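Local atomic coordinates of exported gluconolactonase (Xanthomonas campestris pv. campestris, PDB entry 3DR2), a protein that probably hydrolyses gluconolactone to gluconate, as a calcium-binding six-bladed beta-propeller of the SMP-30 family. Residues Ala51-Glu54 with Leu59-Ser62; Arg68-Arg73 with Val78-Asp83. All blocks are in the same frame, centred on the assembly; numbering follows the deposited sequence.

Contact 1. Residues Ala51-Glu54 with Leu59-Ser62; sequences AWWE and LVWS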
ATOM      1  N   ALA A  51       0.737   1.629 -19.433  1.00 13.14           N
ATOM      2  CA  ALA A  51       0.310   1.240 -20.766  1.00 13.63           C
ATOM      3  C   ALA A  51      -0.588   2.327 -21.339  1.00 16.92           C
ATOM      4  O   ALA A  51      -1.545   2.763 -20.693  1.00 14.94           O
ATOM      5  CB  ALA A  51      -0.444  -0.080 -20.710  1.00 14.38           C
ATOM      6  N   TRP A  52      -0.279   2.766 -22.553  1.00 13.67           N
ATOM      7  CA  TRP A  52      -1.075   3.799 -23.199  1.00 15.10           C
ATOM      8  C   TRP A  52      -2.323   3.177 -23.811  1.00 14.15           C
ATOM      9  O   TRP A  52      -2.238   2.228 -24.589  1.00 16.44           O
ATOM     10  CB  TRP A  52      -0.256   4.508 -24.280  1.00 17.74           C
ATOM     11  CG  TRP A  52      -1.067   5.503 -25.056  1.00 18.76           C
ATOM     12  CD1 TRP A  52      -1.554   5.353 -26.322  1.00 20.33           C
ATOM     13  CD2 TRP A  52      -1.529   6.779 -24.595  1.00 19.27           C
ATOM     14  NE1 TRP A  52      -2.291   6.455 -26.679  1.00 18.92           N
ATOM     15  CE2 TRP A  52      -2.293   7.345 -25.639  1.00 19.56           C
ATOM     16  CE3 TRP A  52      -1.374   7.497 -23.403  1.00 18.49           C
ATOM     17  CZ2 TRP A  52      -2.904   8.604 -25.526  1.00 20.04           C
ATOM     18  CZ3 TRP A  52      -1.982   8.748 -23.289  1.00 20.77           C
ATOM     19  CH2 TRP A  52      -2.738   9.285 -24.348  1.00 19.94           C
ATOM     20  N   TRP A  53      -3.475   3.732 -23.453  1.00 14.99           N
ATOM     21  CA  TRP A  53      -4.773   3.255 -23.915  1.00 15.40           C
ATOM     22  C   TRP A  53      -5.350   4.286 -24.884  1.00 17.87           C
ATOM     23  O   TRP A  53      -6.027   5.227 -24.472  1.00 17.57           O
ATOM     24  CB  TRP A  53      -5.687   3.093 -22.697  1.00 16.05           C
ATOM     25  CG  TRP A  53      -6.941   2.319 -22.928  1.00 17.36           C
ATOM     26  CD1 TRP A  53      -7.265   1.570 -24.025  1.00 17.38           C
ATOM     27  CD2 TRP A  53      -8.027   2.172 -22.004  1.00 17.97           C
ATOM     28  NE1 TRP A  53      -8.486   0.963 -23.836  1.00 19.82           N
ATOM     29  CE2 TRP A  53      -8.973   1.314 -22.604  1.00 19.91           C
ATOM     30  CE3 TRP A  53      -8.290   2.681 -20.724  1.00 19.00           C
ATOM     31  CZ2 TRP A  53     -10.166   0.952 -21.968  1.00 22.02           C
ATOM     32  CZ3 TRP A  53      -9.477   2.321 -20.092  1.00 19.27           C
ATOM     33  CH2 TRP A  53     -10.398   1.465 -20.717  1.00 22.70           C
ATOM     34  N   GLU A  54      -5.071   4.100 -26.171  1.00 17.75           N
ATOM     35  CA  GLU A  54      -5.528   5.018 -27.211  1.00 18.77           C
ATOM     36  C   GLU A  54      -7.030   5.295 -27.202  1.00 19.81           C
ATOM     37  O   GLU A  54      -7.456   6.453 -27.263  1.00 20.49           O
ATOM     38  CB  GLU A  54      -5.116   4.488 -28.588  1.00 20.23           C
ATOM     39  CG  GLU A  54      -5.569   5.355 -29.761  1.00 22.49           C
ATOM     40  CD  GLU A  54      -4.819   6.677 -29.880  1.00 24.13           C
ATOM     41  OE1 GLU A  54      -3.977   6.998 -29.017  1.00 23.41           O
ATOM     42  OE2 GLU A  54      -5.080   7.410 -30.857  1.00 27.63           O
ATOM     43  N   LEU A  59      -3.318   7.106 -19.813  1.00 14.62           N
ATOM     44  CA  LEU A  59      -2.135   6.319 -19.469  1.00 14.36           C
ATOM     45  C   LEU A  59      -2.576   5.476 -18.271  1.00 14.37           C
ATOM     46  O   LEU A  59      -2.862   6.008 -17.196  1.00 13.56           O
ATOM     47  CB  LEU A  59      -0.958   7.215 -19.062  1.00 15.39           C
ATOM     48  CG  LEU A  59       0.406   6.537 -18.837  1.00 16.60           C
ATOM     49  CD1 LEU A  59       0.398   5.669 -17.575  1.00 13.55           C
ATOM     50  CD2 LEU A  59       0.757   5.691 -20.061  1.00 13.74           C
ATOM     51  N   VAL A  60      -2.647   4.168 -18.475  1.00 12.60           N
ATOM     52  CA  VAL A  60      -3.058   3.224 -17.442  1.00 12.97           C
ATOM     53  C   VAL A  60      -1.839   2.659 -16.713  1.00  9.95           C
ATOM     54  O   VAL A  60      -0.871   2.271 -17.352  1.00 12.59           O
ATOM     55  CB  VAL A  60      -3.810   2.036 -18.083  1.00 12.96           C
ATOM     56  CG1 VAL A  60      -4.190   1.026 -17.016  1.00 15.99           C
ATOM     57  CG2 VAL A  60      -5.042   2.533 -18.836  1.00 17.09           C
ATOM     58  N   TRP A  61      -1.863   2.617 -15.387  1.00 11.51           N
ATOM     59  CA  TRP A  61      -0.738   2.031 -14.669  1.00 11.54           C
ATOM     60  C   TRP A  61      -1.218   1.512 -13.324  1.00 12.41           C
ATOM     61  O   TRP A  61      -2.316   1.850 -12.885  1.00 10.86           O
ATOM     62  CB  TRP A  61       0.419   3.036 -14.542  1.00 12.80           C
ATOM     63  CG  TRP A  61       0.419   3.937 -13.356  1.00 11.95           C
ATOM     64  CD1 TRP A  61       1.186   3.806 -12.241  1.00 12.64           C
ATOM     65  CD2 TRP A  61      -0.325   5.151 -13.193  1.00 11.48           C
ATOM     66  NE1 TRP A  61       0.977   4.867 -11.391  1.00 12.63           N
ATOM     67  CE2 TRP A  61       0.052   5.708 -11.952  1.00 12.50           C
ATOM     68  CE3 TRP A  61      -1.271   5.826 -13.978  1.00 13.12           C
ATOM     69  CZ2 TRP A  61      -0.484   6.909 -11.472  1.00 14.49           C
ATOM     70  CZ3 TRP A  61      -1.804   7.020 -13.500  1.00 13.37           C
ATOM     71  CH2 TRP A  61      -1.408   7.548 -12.257  1.00 12.53           C
ATOM     72  N   SER A  62      -0.419   0.665 -12.685  1.00 10.72           N
ATOM     73  CA  SER A  62      -0.819   0.077 -11.414  1.00 10.21           C
ATOM     74  C   SER A  62      -0.139   0.623 -10.180  1.00 12.18           C
ATOM     75  O   SER A  62       1.016   1.018 -10.223  1.00 12.22           O
ATOM     76  CB  SER A  62      -0.529  -1.431 -11.409  1.00 11.64           C
ATOM     77  OG  SER A  62      -1.171  -2.096 -12.469  1.00 12.39           O
TER

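Contact 2. Residues Arg68-Arg73 with Val78-Asp83; sequences RVLGWR and VDVLLD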
ATOM      1  N   ARG A  68      -4.599  -0.914  -6.850  1.00 12.55           N
ATOM      2  CA  ARG A  68      -5.428  -0.141  -7.762  1.00 12.69           C
ATOM      3  C   ARG A  68      -4.769  -0.070  -9.124  1.00 12.60           C
ATOM      4  O   ARG A  68      -3.556  -0.204  -9.239  1.00 13.47           O
ATOM      5  CB  ARG A  68      -5.587   1.298  -7.263  1.00 15.01           C
ATOM      6  CG  ARG A  68      -6.589   1.513  -6.149  1.00 14.25           C
ATOM      7  CD  ARG A  68      -6.555   2.976  -5.738  1.00 17.21           C
ATOM      8  NE  ARG A  68      -7.708   3.377  -4.942  1.00 16.15           N
ATOM      9  CZ  ARG A  68      -7.686   4.371  -4.060  1.00 19.19           C
ATOM     10  NH1 ARG A  68      -6.571   5.048  -3.858  1.00 16.49           N
ATOM     11  NH2 ARG A  68      -8.781   4.705  -3.397  1.00 17.70           N
ATOM     12  N   VAL A  69      -5.591   0.127 -10.151  1.00 11.94           N
ATOM     13  CA  VAL A  69      -5.107   0.344 -11.506  1.00 13.96           C
ATOM     14  C   VAL A  69      -5.648   1.753 -11.754  1.00 13.37           C
ATOM     15  O   VAL A  69      -6.865   1.970 -11.710  1.00 14.31           O
ATOM     16  CB  VAL A  69      -5.712  -0.628 -12.529  1.00 15.87           C
ATOM     17  CG1 VAL A  69      -5.409  -0.133 -13.933  1.00 15.05           C
ATOM     18  CG2 VAL A  69      -5.113  -2.018 -12.344  1.00 17.17           C
ATOM     19  N   LEU A  70      -4.745   2.701 -11.974  1.00 11.54           N
ATOM     20  CA  LEU A  70      -5.103   4.106 -12.172  1.00 14.32           C
ATOM     21  C   LEU A  70      -5.077   4.528 -13.630  1.00 15.74           C
ATOM     22  O   LEU A  70      -4.445   3.880 -14.463  1.00 13.20           O
ATOM     23  CB  LEU A  70      -4.135   4.984 -11.382  1.00 14.40           C
ATOM     24  CG  LEU A  70      -4.014   4.599  -9.904  1.00 13.21           C
ATOM     25  CD1 LEU A  70      -2.848   5.325  -9.265  1.00 17.18           C
ATOM     26  CD2 LEU A  70      -5.324   4.929  -9.192  1.00 13.49           C
ATOM     27  N   GLY A  71      -5.759   5.634 -13.921  1.00 14.58           N
ATOM     28  CA  GLY A  71      -5.800   6.150 -15.273  1.00 15.06           C
ATOM     29  C   GLY A  71      -5.547   7.648 -15.313  1.00 16.26           C
ATOM     30  O   GLY A  71      -6.285   8.429 -14.710  1.00 14.82           O
ATOM     31  N   TRP A  72      -4.494   8.046 -16.018  1.00 14.21           N
ATOM     32  CA  TRP A  72      -4.145   9.456 -16.154  1.00 15.96           C
ATOM     33  C   TRP A  72      -4.816  10.002 -17.409  1.00 15.50           C
ATOM     34  O   TRP A  72      -4.608   9.473 -18.499  1.00 14.81           O
ATOM     35  CB  TRP A  72      -2.631   9.615 -16.291  1.00 13.82           C
ATOM     36  CG  TRP A  72      -2.195  11.019 -16.584  1.00 14.58           C
ATOM     37  CD1 TRP A  72      -2.054  12.042 -15.690  1.00 15.55           C
ATOM     38  CD2 TRP A  72      -1.849  11.555 -17.866  1.00 15.45           C
ATOM     39  NE1 TRP A  72      -1.638  13.184 -16.338  1.00 15.91           N
ATOM     40  CE2 TRP A  72      -1.504  12.913 -17.673  1.00 16.85           C
ATOM     41  CE3 TRP A  72      -1.797  11.020 -19.161  1.00 17.52           C
ATOM     42  CZ2 TRP A  72      -1.110  13.744 -18.729  1.00 16.83           C
ATOM     43  CZ3 TRP A  72      -1.405  11.850 -20.211  1.00 18.35           C
ATOM     44  CH2 TRP A  72      -1.067  13.197 -19.983  1.00 18.18           C
ATOM     45  N   ARG A  73      -5.627  11.048 -17.237  1.00 15.41           N
ATOM     46  CA  ARG A  73      -6.328  11.696 -18.346  1.00 17.43           C
ATOM     47  C   ARG A  73      -5.455  12.866 -18.807  1.00 16.73           C
ATOM     48  O   ARG A  73      -4.711  13.437 -18.018  1.00 18.65           O
ATOM     49  CB  ARG A  73      -7.692  12.216 -17.887  1.00 18.02           C
ATOM     50  CG  ARG A  73      -8.494  11.256 -17.014  1.00 19.65           C
ATOM     51  CD  ARG A  73      -8.710   9.885 -17.649  1.00 20.68           C
ATOM     52  NE  ARG A  73      -9.706   9.126 -16.890  1.00 19.14           N
ATOM     53  CZ  ARG A  73     -10.234   7.966 -17.271  1.00 19.85           C
ATOM     54  NH1 ARG A  73      -9.861   7.394 -18.413  1.00 19.13           N
ATOM     55  NH2 ARG A  73     -11.174   7.392 -16.524  1.00 17.09           N
ATOM     56  N   VAL A  78      -6.580  12.014 -12.598  1.00 16.44           N
ATOM     57  CA  VAL A  78      -6.209  10.620 -12.398  1.00 15.84           C
ATOM     58  C   VAL A  78      -7.414   9.978 -11.722  1.00 16.01           C
ATOM     59  O   VAL A  78      -7.865  10.436 -10.665  1.00 15.03           O
ATOM     60  CB  VAL A  78      -4.956  10.453 -11.501  1.00 15.57           C
ATOM     61  CG1 VAL A  78      -4.647   8.964 -11.325  1.00 17.28           C
ATOM     62  CG2 VAL A  78      -3.757  11.152 -12.133  1.00 19.31           C
ATOM     63  N   ASP A  79      -7.947   8.938 -12.354  1.00 16.32           N
ATOM     64  CA  ASP A  79      -9.105   8.218 -11.841  1.00 16.33           C
ATOM     65  C   ASP A  79      -8.732   6.780 -11.512  1.00 16.39           C
ATOM     66  O   ASP A  79      -7.774   6.241 -12.055  1.00 14.72           O
ATOM     67  CB  ASP A  79     -10.222   8.189 -12.890  1.00 19.53           C
ATOM     68  CG  ASP A  79     -10.748   9.562 -13.221  1.00 21.36           C
ATOM     69  OD1 ASP A  79     -11.096  10.289 -12.271  1.00 20.14           O
ATOM     70  OD2 ASP A  79     -10.821   9.909 -14.422  1.00 24.34           O
ATOM     71  N   VAL A  80      -9.492   6.166 -10.613  1.00 16.17           N
ATOM     72  CA  VAL A  80      -9.257   4.771 -10.274  1.00 16.38           C
ATOM     73  C   VAL A  80     -10.057   3.959 -11.296  1.00 16.80           C
ATOM     74  O   VAL A  80     -11.290   4.048 -11.337  1.00 18.53           O
ATOM     75  CB  VAL A  80      -9.761   4.439  -8.851  1.00 16.21           C
ATOM     76  CG1 VAL A  80      -9.573   2.948  -8.567  1.00 17.44           C
ATOM     77  CG2 VAL A  80      -9.003   5.271  -7.821  1.00 15.43           C
ATOM     78  N   LEU A  81      -9.358   3.187 -12.127  1.00 16.65           N
ATOM     79  CA  LEU A  81     -10.002   2.362 -13.148  1.00 15.78           C
ATOM     80  C   LEU A  81     -10.422   1.011 -12.580  1.00 18.42           C
ATOM     81  O   LEU A  81     -11.491   0.500 -12.908  1.00 16.02           O
ATOM     82  CB  LEU A  81      -9.057   2.157 -14.341  1.00 17.51           C
ATOM     83  CG  LEU A  81      -8.631   3.422 -15.098  1.00 19.54           C
ATOM     84  CD1 LEU A  81      -7.618   3.061 -16.188  1.00 19.25           C
ATOM     85  CD2 LEU A  81      -9.858   4.088 -15.709  1.00 21.66           C
ATOM     86  N   LEU A  82      -9.568   0.434 -11.738  1.00 15.73           N
ATOM     87  CA  LEU A  82      -9.846  -0.845 -11.086  1.00 16.03           C
ATOM     88  C   LEU A  82      -9.440  -0.675  -9.627  1.00 14.88           C
ATOM     89  O   LEU A  82      -8.319  -0.265  -9.345  1.00 15.44           O
ATOM     90  CB  LEU A  82      -9.035  -1.975 -11.729  1.00 17.85           C
ATOM     91  CG  LEU A  82      -9.410  -2.338 -13.165  1.00 18.81           C
ATOM     92  CD1 LEU A  82      -8.458  -3.394 -13.697  1.00 25.18           C
ATOM     93  CD2 LEU A  82     -10.835  -2.848 -13.203  1.00 22.89           C
ATOM     94  N   ASP A  83     -10.348  -0.990  -8.705  1.00 15.59           N
ATOM     95  CA  ASP A  83     -10.075  -0.821  -7.282  1.00 14.72           C
ATOM     96  C   ASP A  83     -10.005  -2.146  -6.521  1.00 17.80           C
ATOM     97  O   ASP A  83     -10.580  -3.153  -6.948  1.00 17.55           O
ATOM     98  CB  ASP A  83     -11.156   0.081  -6.665  1.00 15.24           C
ATOM     99  CG  ASP A  83     -10.743   0.667  -5.323  1.00 18.21           C
ATOM    100  OD1 ASP A  83      -9.586   1.131  -5.192  1.00 17.18           O
ATOM    101  OD2 ASP A  83     -11.587   0.682  -4.403  1.00 19.58           O
TER
HETATM  102  O   HOH W   1     -11.273   3.472  -3.415  1.00 28.02           O

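Contact 1. Residues Ala51-Glu54 with Leu59-Ser62
Trp53 and Val60 meet on one side of this antiparallel strand pair: the CG2 methyl of Val60 lies 3.8 Å from Trp53 CE3, oblique to the indole, with the CB of Trp53 close to the same methyl. Val60 carries CG2 beside its own backbone N and CG1 anti to it (chi1 178°), which turns CG2 to the tryptophan. The pyrrole end of Trp53 is held elsewhere, NE1 bonding to the backbone O of Gln97. In the backbone, Ala51 and Val60 form a hydrogen-bonded pair, with Ala51 N reaching Val60 O at 2.7 Å and Val60 N reaching Ala51 O at 2.8 Å. The strands, 47-53 and 58-63, make a beta hairpin at the inner end of one propeller blade, where 47-53 is the edge strand and also supplies Glu48 to a calcium site. The side chain of Ala51 is about 6 Å from a bound calcium ion. Trp52 and Leu59 form the non-hydrogen-bonded pair and occupy the other face. Contact between their side chains is slight, Trp52 CE3 to Leu59 CD2 at 4.4 Å, and Leu59 CD2 sits nearer the backbone, 3.8 Å from Ala51 O. Along its own segment Trp52 is anchored by a nearly straight bond from NE1 to Glu54 OE1, 2.9 Å at 167°, which lies in the indole plane and restrains the rotation of the ring.

Contact 2. Residues Arg68-Arg73 with Val78-Asp83
Strands 68-73 and 78-80 run antiparallel at 150°, and the pairing slips by one residue at a classic beta bulge, where Leu81 and Leu82 both face Val69. There Val69 O accepts two backbone bonds, from Leu81 N at 2.8 Å and Leu82 N at 3.1 Å, the first nearly in line with the carbonyl. Val69 and Leu82 lie side by side, CB to CB 3.7 Å. Leu81 instead reaches over Gly71, its CD1 3.7 Å from Gly71 CA, while CD2 approaches the guanidinium of Arg73. The Arg73 and Asp79 side chains cross at about a right angle, their guanidinium and carboxylate planes 60° apart; Arg73 NE, brought to the carboxylate by a bend at chi2 (-55°), meets the anti lone pair of Asp79 OD2 in a 2.8 Å salt bridge in the guanidinium plane. On the other face Leu70 CD2 packs on Val80 CG2 at 3.9 Å, and the same methyl lies over one face of the Arg68 guanidinium. The extended Arg68 runs alongside Asp83, NE to OD1 2.9 Å, and a water joins Arg68 NH2 to Asp83 OD2. Both charges have partners across the dimer interface: Arg67 of the second subunit pairs with Asp83, and Pro156 O and Gly159 O of that subunit accept from Arg68. This is the bulged outer hairpin of the blade's four-stranded meander, with strand 6-8 beyond it and a dimer contact at one end.

Contacts 1 and 2 are the first and third strand pairings of one blade, their centres 9 Å apart and contact 1 closing before contact 2 opens. Strands 58-63 and 68-73 are neighbours in the shared antiparallel sheet, joined by probable hydrogen bonds from Leu70 N to Trp61 O and from Trp72 N to Leu59 O. Val60 packs on Val69 on one face, and Trp61 on Val78 on the other. Together the hairpins span the four-stranded meander 47-53, 58-63, 68-73, 78-83, to which the N-terminal strand 6-8 adds an outermost fifth. The blade runs from the Glu48 calcium site to the subunit interface, where a bound calcium ion also lies about 4 Å from the Asp83 side chain.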